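Local coordinates for protein fluvirucin B1 DH domain from module 1 (PDB 6OBV) that probably dehydrates a polyketide chain intermediate as the dehydratase domain of module 1 in fluvirucin B1 biosynthesis, at residues V75-A86 and L98-I109; G188-L196 and P227-A236. One frame throughout, in Å; residues are numbered along the deposited sequence.

Contact 1. Residues V75-A86 and L98-I109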
# COMPACT_ATOMS: atom_id res chain seq x y z
N VAL A 75 -13.10 2.77 -24.98
CA VAL A 75 -13.65 2.69 -23.64
C VAL A 75 -12.84 3.61 -22.73
O VAL A 75 -11.62 3.48 -22.65
CB VAL A 75 -13.64 1.24 -23.13
CG1 VAL A 75 -14.24 1.16 -21.74
CG2 VAL A 75 -14.38 0.34 -24.09
N LEU A 76 -13.53 4.54 -22.06
CA LEU A 76 -12.93 5.51 -21.16
C LEU A 76 -13.53 5.36 -19.77
O LEU A 76 -14.76 5.35 -19.62
CB LEU A 76 -13.18 6.95 -21.63
CG LEU A 76 -12.43 7.30 -22.91
CD1 LEU A 76 -12.92 8.64 -23.43
CD2 LEU A 76 -10.94 7.31 -22.61
N PHE A 77 -12.67 5.29 -18.77
CA PHE A 77 -13.14 5.33 -17.40
C PHE A 77 -13.87 6.66 -17.17
O PHE A 77 -13.36 7.71 -17.58
CB PHE A 77 -11.96 5.17 -16.43
CG PHE A 77 -12.36 4.96 -14.99
CD1 PHE A 77 -12.85 3.73 -14.55
CD2 PHE A 77 -12.22 5.99 -14.06
CE1 PHE A 77 -13.21 3.54 -13.23
CE2 PHE A 77 -12.57 5.82 -12.73
CZ PHE A 77 -13.05 4.58 -12.30
N PRO A 78 -15.05 6.65 -16.57
CA PRO A 78 -15.81 7.91 -16.45
C PRO A 78 -15.19 8.83 -15.41
O PRO A 78 -14.76 8.38 -14.35
CB PRO A 78 -17.22 7.45 -16.03
CG PRO A 78 -17.01 6.12 -15.35
CD PRO A 78 -15.74 5.50 -15.94
N GLY A 79 -15.15 10.13 -15.73
CA GLY A 79 -14.67 11.10 -14.75
C GLY A 79 -15.38 10.99 -13.42
O GLY A 79 -14.77 11.22 -12.36
N THR A 80 -16.65 10.59 -13.43
CA THR A 80 -17.36 10.36 -12.18
C THR A 80 -16.78 9.20 -11.39
O THR A 80 -16.94 9.15 -10.17
CB THR A 80 -18.86 10.12 -12.42
OG1 THR A 80 -19.04 8.99 -13.28
CG2 THR A 80 -19.53 11.36 -13.04
N GLY A 81 -16.11 8.27 -12.05
CA GLY A 81 -15.44 7.22 -11.31
C GLY A 81 -14.32 7.78 -10.46
O GLY A 81 -14.07 7.31 -9.34
N PHE A 82 -13.63 8.81 -10.97
CA PHE A 82 -12.56 9.42 -10.20
C PHE A 82 -13.12 10.19 -9.02
O PHE A 82 -12.51 10.22 -7.95
CB PHE A 82 -11.72 10.31 -11.11
CG PHE A 82 -10.91 9.54 -12.11
CD1 PHE A 82 -9.94 8.64 -11.69
CD2 PHE A 82 -11.13 9.70 -13.47
CE1 PHE A 82 -9.20 7.92 -12.61
CE2 PHE A 82 -10.38 8.98 -14.40
CZ PHE A 82 -9.42 8.10 -13.97
N VAL A 83 -14.27 10.84 -9.21
CA VAL A 83 -14.98 11.45 -8.09
C VAL A 83 -15.28 10.40 -7.03
O VAL A 83 -15.09 10.63 -5.83
CB VAL A 83 -16.28 12.13 -8.59
CG1 VAL A 83 -17.24 12.32 -7.44
CG2 VAL A 83 -16.00 13.47 -9.29
N GLU A 84 -15.77 9.24 -7.45
CA GLU A 84 -16.09 8.19 -6.48
C GLU A 84 -14.84 7.68 -5.77
O GLU A 84 -14.85 7.45 -4.56
CB GLU A 84 -16.82 7.02 -7.16
CG GLU A 84 -16.88 5.75 -6.27
CD GLU A 84 -17.90 5.86 -5.12
OE1 GLU A 84 -18.55 6.94 -5.00
OE2 GLU A 84 -18.06 4.88 -4.34
N LEU A 85 -13.74 7.53 -6.51
CA LEU A 85 -12.50 7.04 -5.91
C LEU A 85 -11.95 8.04 -4.90
O LEU A 85 -11.56 7.67 -3.79
CB LEU A 85 -11.47 6.76 -7.00
CG LEU A 85 -11.76 5.48 -7.77
CD1 LEU A 85 -10.85 5.30 -8.98
CD2 LEU A 85 -11.66 4.27 -6.82
N ALA A 86 -11.91 9.31 -5.30
CA ALA A 86 -11.38 10.35 -4.43
C ALA A 86 -12.23 10.51 -3.17
O ALA A 86 -11.70 10.68 -2.07
CB ALA A 86 -11.30 11.67 -5.20
N LEU A 98 -14.88 16.64 -1.26
CA LEU A 98 -13.99 16.84 -2.41
C LEU A 98 -14.00 18.31 -2.79
O LEU A 98 -14.83 18.76 -3.59
CB LEU A 98 -14.43 15.97 -3.57
CG LEU A 98 -13.48 15.96 -4.75
CD1 LEU A 98 -12.07 15.69 -4.26
CD2 LEU A 98 -13.94 14.88 -5.74
N GLU A 99 -13.08 19.08 -2.20
CA GLU A 99 -13.06 20.52 -2.44
C GLU A 99 -12.78 20.83 -3.91
O GLU A 99 -13.39 21.73 -4.49
CB GLU A 99 -12.01 21.15 -1.53
CG GLU A 99 -11.66 22.60 -1.82
CD GLU A 99 -10.61 23.12 -0.85
OE1 GLU A 99 -10.95 23.37 0.33
OE2 GLU A 99 -9.43 23.25 -1.24
N GLU A 100 -11.90 20.07 -4.54
CA GLU A 100 -11.51 20.32 -5.91
C GLU A 100 -10.96 19.01 -6.48
O GLU A 100 -10.28 18.27 -5.78
CB GLU A 100 -10.47 21.44 -5.98
CG GLU A 100 -10.21 22.02 -7.35
CD GLU A 100 -9.21 21.21 -8.13
OE1 GLU A 100 -9.32 21.15 -9.38
OE2 GLU A 100 -8.31 20.61 -7.49
N LEU A 101 -11.29 18.71 -7.74
CA LEU A 101 -10.61 17.63 -8.46
C LEU A 101 -10.53 18.00 -9.94
O LEU A 101 -11.53 18.38 -10.55
CB LEU A 101 -11.34 16.30 -8.28
CG LEU A 101 -10.71 14.98 -8.77
CD1 LEU A 101 -9.72 14.43 -7.76
CD2 LEU A 101 -11.79 13.95 -9.00
N THR A 102 -9.32 17.93 -10.52
CA THR A 102 -9.12 18.14 -11.95
C THR A 102 -8.78 16.81 -12.58
O THR A 102 -7.94 16.06 -12.04
CB THR A 102 -8.01 19.16 -12.24
OG1 THR A 102 -8.26 20.37 -11.51
CG2 THR A 102 -7.97 19.50 -13.72
N LEU A 103 -9.44 16.49 -13.70
CA LEU A 103 -9.06 15.33 -14.49
C LEU A 103 -7.90 15.72 -15.39
O LEU A 103 -7.98 16.71 -16.13
CB LEU A 103 -10.23 14.80 -15.31
CG LEU A 103 -11.44 14.17 -14.57
CD1 LEU A 103 -11.05 13.36 -13.29
CD2 LEU A 103 -12.53 15.17 -14.28
N GLU A 104 -6.80 14.98 -15.32
CA GLU A 104 -5.59 15.35 -16.03
C GLU A 104 -5.39 14.55 -17.31
O GLU A 104 -5.15 15.12 -18.38
CB GLU A 104 -4.38 15.17 -15.11
CG GLU A 104 -4.61 15.73 -13.73
CD GLU A 104 -3.32 15.92 -12.98
OE1 GLU A 104 -2.36 15.18 -13.28
OE2 GLU A 104 -3.26 16.81 -12.11
N ALA A 105 -5.48 13.22 -17.22
CA ALA A 105 -5.24 12.35 -18.35
C ALA A 105 -6.38 11.34 -18.41
O ALA A 105 -6.70 10.69 -17.39
CB ALA A 105 -3.88 11.62 -18.26
N PRO A 106 -7.02 11.18 -19.56
CA PRO A 106 -8.03 10.13 -19.69
C PRO A 106 -7.42 8.77 -19.39
O PRO A 106 -6.22 8.55 -19.59
CB PRO A 106 -8.49 10.25 -21.14
CG PRO A 106 -7.49 11.17 -21.80
CD PRO A 106 -6.94 12.03 -20.75
N LEU A 107 -8.25 7.88 -18.86
CA LEU A 107 -7.90 6.49 -18.58
C LEU A 107 -8.65 5.63 -19.58
O LEU A 107 -9.88 5.48 -19.48
CB LEU A 107 -8.26 6.10 -17.15
CG LEU A 107 -8.25 4.60 -16.82
CD1 LEU A 107 -6.90 3.92 -17.18
CD2 LEU A 107 -8.60 4.38 -15.36
N VAL A 108 -7.93 5.11 -20.58
CA VAL A 108 -8.48 4.19 -21.56
C VAL A 108 -8.48 2.78 -20.96
O VAL A 108 -7.47 2.34 -20.40
CB VAL A 108 -7.67 4.23 -22.87
CG1 VAL A 108 -7.99 3.04 -23.73
CG2 VAL A 108 -7.92 5.51 -23.63
N ILE A 109 -9.60 2.08 -21.09
CA ILE A 109 -9.69 0.67 -20.71
C ILE A 109 -9.54 -0.16 -21.97
O ILE A 109 -10.41 -0.14 -22.84
CB ILE A 109 -11.02 0.33 -20.03
CG1 ILE A 109 -11.38 1.34 -18.93
CG2 ILE A 109 -10.95 -1.10 -19.51
CD1 ILE A 109 -10.54 1.23 -17.68
O HOH W 1 -10.65 1.14 -25.48
O HOH W 2 -10.65 8.80 -18.13
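Val75 and Phe77 grip Leu107 and Ile109 through two backbone bonds that flank Leu76 and Val108, a single antiparallel bridge. Ile109 N donates to Val75 O and Phe77 N to Leu107 O, each at 2.9 Å. This half is tightly packed. With CG anti to its backbone N (chi1 166°), Leu107 brings CD2 to 3.6 Å from Phe77 CB, and its own CB lies at the edge of the Phe82 ring, 3.9 Å from CZ. That ring is covered on one face by Phe77 CD2, while Leu103 CD1 approaches Phe82 CD2 obliquely at 3.7 Å. Further along helix 79-86 the fit slackens: Leu101 CD1 stands 4.1 Å from Ala86 CB, and Leu98 CD2 is 4.3 Å from Val83 CG2. The outer side of the bridge is more open. Here Leu76 CD2 touches CG2 of Val108, which is partly exposed, and CB of exposed Pro106. A water continues the backbone pairing at each end of the bridge, one between Val75 N and Ile109 O, the other between Phe77 O and Leu107 N at the edge of the Phe82 ring. Trp252 of strand 247-257 also packs on Val83 and Leu103. Helix 79-86 and strand 98-103 run at 141° to each other. A helix packed by apolar side chains on an antiparallel sheet is characteristic of the hot-dog fold, two copies of which form a dehydratase domain.

Contact 2. Residues G188-L196 and P227-A236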
# COMPACT_ATOMS: atom_id res chain seq x y z
N GLY A 188 -20.37 7.84 -26.51
CA GLY A 188 -20.55 6.40 -26.44
C GLY A 188 -21.11 6.00 -25.10
O GLY A 188 -20.36 5.75 -24.14
N TYR A 189 -22.43 5.95 -25.00
CA TYR A 189 -23.13 5.59 -23.77
C TYR A 189 -23.84 4.27 -24.03
O TYR A 189 -24.92 4.24 -24.64
CB TYR A 189 -24.12 6.68 -23.37
CG TYR A 189 -23.52 7.99 -22.90
CD1 TYR A 189 -22.46 8.02 -22.00
CD2 TYR A 189 -24.02 9.21 -23.34
CE1 TYR A 189 -21.92 9.20 -21.56
CE2 TYR A 189 -23.49 10.40 -22.90
CZ TYR A 189 -22.44 10.40 -22.02
OH TYR A 189 -21.91 11.60 -21.57
N GLY A 190 -23.24 3.16 -23.59
CA GLY A 190 -23.90 1.89 -23.62
C GLY A 190 -25.01 1.80 -22.59
O GLY A 190 -25.27 2.75 -21.83
N PRO A 191 -25.67 0.63 -22.53
CA PRO A 191 -26.87 0.48 -21.67
C PRO A 191 -26.69 0.91 -20.22
O PRO A 191 -27.60 1.56 -19.66
CB PRO A 191 -27.16 -1.02 -21.77
CG PRO A 191 -26.58 -1.44 -23.09
CD PRO A 191 -25.35 -0.61 -23.27
N ALA A 192 -25.57 0.59 -19.58
CA ALA A 192 -25.40 0.93 -18.16
C ALA A 192 -25.36 2.43 -17.92
O ALA A 192 -25.65 2.88 -16.79
CB ALA A 192 -24.13 0.29 -17.61
N PHE A 193 -25.02 3.23 -18.93
CA PHE A 193 -24.89 4.67 -18.80
C PHE A 193 -26.05 5.43 -19.40
O PHE A 193 -25.99 6.66 -19.47
CB PHE A 193 -23.57 5.13 -19.44
CG PHE A 193 -22.42 4.99 -18.51
CD1 PHE A 193 -21.95 6.08 -17.80
CD2 PHE A 193 -21.85 3.75 -18.28
CE1 PHE A 193 -20.91 5.94 -16.89
CE2 PHE A 193 -20.78 3.60 -17.39
CZ PHE A 193 -20.33 4.69 -16.69
N GLN A 194 -27.10 4.74 -19.82
CA GLN A 194 -28.30 5.40 -20.37
C GLN A 194 -29.36 5.61 -19.30
O GLN A 194 -30.53 5.33 -19.51
CB GLN A 194 -28.85 4.59 -21.53
CG GLN A 194 -27.93 4.55 -22.75
CD GLN A 194 -28.38 3.55 -23.79
OE1 GLN A 194 -29.49 3.01 -23.72
NE2 GLN A 194 -27.52 3.27 -24.76
N GLY A 195 -28.96 6.18 -18.15
CA GLY A 195 -29.85 6.28 -17.01
C GLY A 195 -30.85 7.43 -17.01
O GLY A 195 -31.71 7.46 -16.14
N LEU A 196 -30.76 8.37 -17.94
CA LEU A 196 -31.70 9.49 -17.94
C LEU A 196 -33.06 9.02 -18.42
O LEU A 196 -33.19 8.51 -19.54
CB LEU A 196 -31.18 10.61 -18.84
CG LEU A 196 -32.16 11.77 -19.09
CD1 LEU A 196 -32.48 12.48 -17.79
CD2 LEU A 196 -31.61 12.75 -20.15
N PRO A 227 -20.67 5.21 -10.19
CA PRO A 227 -20.18 6.11 -11.24
C PRO A 227 -21.11 6.20 -12.45
O PRO A 227 -21.17 7.27 -13.08
CB PRO A 227 -18.81 5.51 -11.60
CG PRO A 227 -18.36 4.85 -10.32
CD PRO A 227 -19.62 4.31 -9.67
N ALA A 228 -21.84 5.14 -12.78
CA ALA A 228 -22.77 5.23 -13.90
C ALA A 228 -24.00 6.04 -13.55
O ALA A 228 -24.59 6.67 -14.43
CB ALA A 228 -23.20 3.84 -14.38
N LEU A 229 -24.40 6.04 -12.27
CA LEU A 229 -25.53 6.88 -11.86
C LEU A 229 -25.13 8.35 -11.83
O LEU A 229 -25.91 9.21 -12.26
CB LEU A 229 -26.05 6.44 -10.50
CG LEU A 229 -27.26 7.23 -9.97
CD1 LEU A 229 -28.41 7.22 -10.96
CD2 LEU A 229 -27.73 6.67 -8.62
N LEU A 230 -23.95 8.67 -11.31
CA LEU A 230 -23.55 10.07 -11.25
C LEU A 230 -23.31 10.61 -12.65
O LEU A 230 -23.63 11.77 -12.93
CB LEU A 230 -22.30 10.27 -10.39
CG LEU A 230 -21.85 11.74 -10.27
CD1 LEU A 230 -23.00 12.61 -9.79
CD2 LEU A 230 -20.63 11.93 -9.37
N ASP A 231 -22.77 9.79 -13.55
CA ASP A 231 -22.53 10.28 -14.90
C ASP A 231 -23.83 10.59 -15.62
O ASP A 231 -23.93 11.61 -16.31
CB ASP A 231 -21.72 9.28 -15.71
CG ASP A 231 -21.32 9.84 -17.07
OD1 ASP A 231 -20.54 10.80 -17.08
OD2 ASP A 231 -21.81 9.35 -18.11
N ALA A 232 -24.83 9.73 -15.48
CA ALA A 232 -26.06 9.99 -16.21
C ALA A 232 -26.81 11.17 -15.61
O ALA A 232 -27.61 11.80 -16.31
CB ALA A 232 -26.94 8.74 -16.22
N ALA A 233 -26.57 11.47 -14.34
CA ALA A 233 -27.08 12.70 -13.75
C ALA A 233 -26.60 13.93 -14.50
O ALA A 233 -27.18 15.01 -14.36
CB ALA A 233 -26.66 12.75 -12.29
N LEU A 234 -25.52 13.80 -15.26
CA LEU A 234 -25.01 14.91 -16.05
C LEU A 234 -25.62 14.98 -17.44
O LEU A 234 -25.42 15.98 -18.13
CB LEU A 234 -23.48 14.79 -16.19
CG LEU A 234 -22.67 14.46 -14.94
CD1 LEU A 234 -21.20 14.36 -15.31
CD2 LEU A 234 -22.91 15.52 -13.88
N HIS A 235 -26.36 13.95 -17.86
CA HIS A 235 -26.81 13.88 -19.25
C HIS A 235 -27.89 14.90 -19.57
O HIS A 235 -28.00 15.34 -20.72
CB HIS A 235 -27.31 12.47 -19.54
CG HIS A 235 -26.22 11.45 -19.45
ND1 HIS A 235 -26.43 10.11 -19.69
CD2 HIS A 235 -24.90 11.58 -19.15
CE1 HIS A 235 -25.28 9.46 -19.54
NE2 HIS A 235 -24.34 10.33 -19.21
N ALA A 236 -28.70 15.30 -18.60
CA ALA A 236 -29.82 16.18 -18.90
C ALA A 236 -29.40 17.63 -19.12
O ALA A 236 -30.18 18.41 -19.67
CB ALA A 236 -30.85 16.13 -17.77
O HOH W 3 -20.03 11.61 -19.58
O HOH W 4 -26.52 5.55 -15.94
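Tyr189 and His235 both turn CG back beside their own backbone N (chi1 -69° and -64°), which sends the two side chains toward each other from opposite directions and lays their rings face to face. They belong to sequences that match two dehydratase signatures, YGPxF at Tyr189-Phe193 and DxxxH at Asp231-His235, which line the active site in related enzymes. The stack is slightly splayed: centroids are 4.2 Å apart and the planes differ by 29°, with His235 NE2 offset toward the rim of the tyrosine. Ala232 CA covers the opposite face of the imidazole, so the ring is sandwiched. Its rotation is fixed by both nitrogens. NE2 of His235 donates to Asp231 OD2 (2.9 Å), entering from above the carboxylate plane, and ND1 bonds to Tyr179 OH of helix 178-185. The other carboxylate oxygen, Asp231 OD1, accepts from a water (2.7 Å) that also bonds to Tyr189 OH, closing a polar bridge around the stack. Phe193 meets the carboxylate with its edge, CD1 lying 3.3 Å from Asp231 OD2, while Ala228 CB sits 3.8 Å from the centre of the same ring in a CH-pi contact. Trp65 also packs on Phe193. At the far end Leu196 CD1 reaches Ala236 CB. Near Ala228 the two backbones are joined by one water, which donates to Ala192 O at 2.9 Å and to Ala228 O at 2.7 Å.

In the fold
From the N terminus, the chain passes His69 and then residues 75-86, and contact 1 closes first, across only 11 intervening residues that finish helix 79-92 and enter strand 97-103. Contact 2 opens much later and spans 30 residues, holding the rest of strand 196-202 and all of strand 205-211, before helix 227-232 returns to residues 188-196. The two loops are in series, neither nested nor crossed, and their centres lie about 15 Å apart. They nevertheless touch: Thr80 OG1 probably bonds to Pro227 O, and Thr80 CG2 packs on Leu230, joining helix 79-92 to helix 227-232. His69 links them again, bonding to Leu76 and meeting the ring of Phe193.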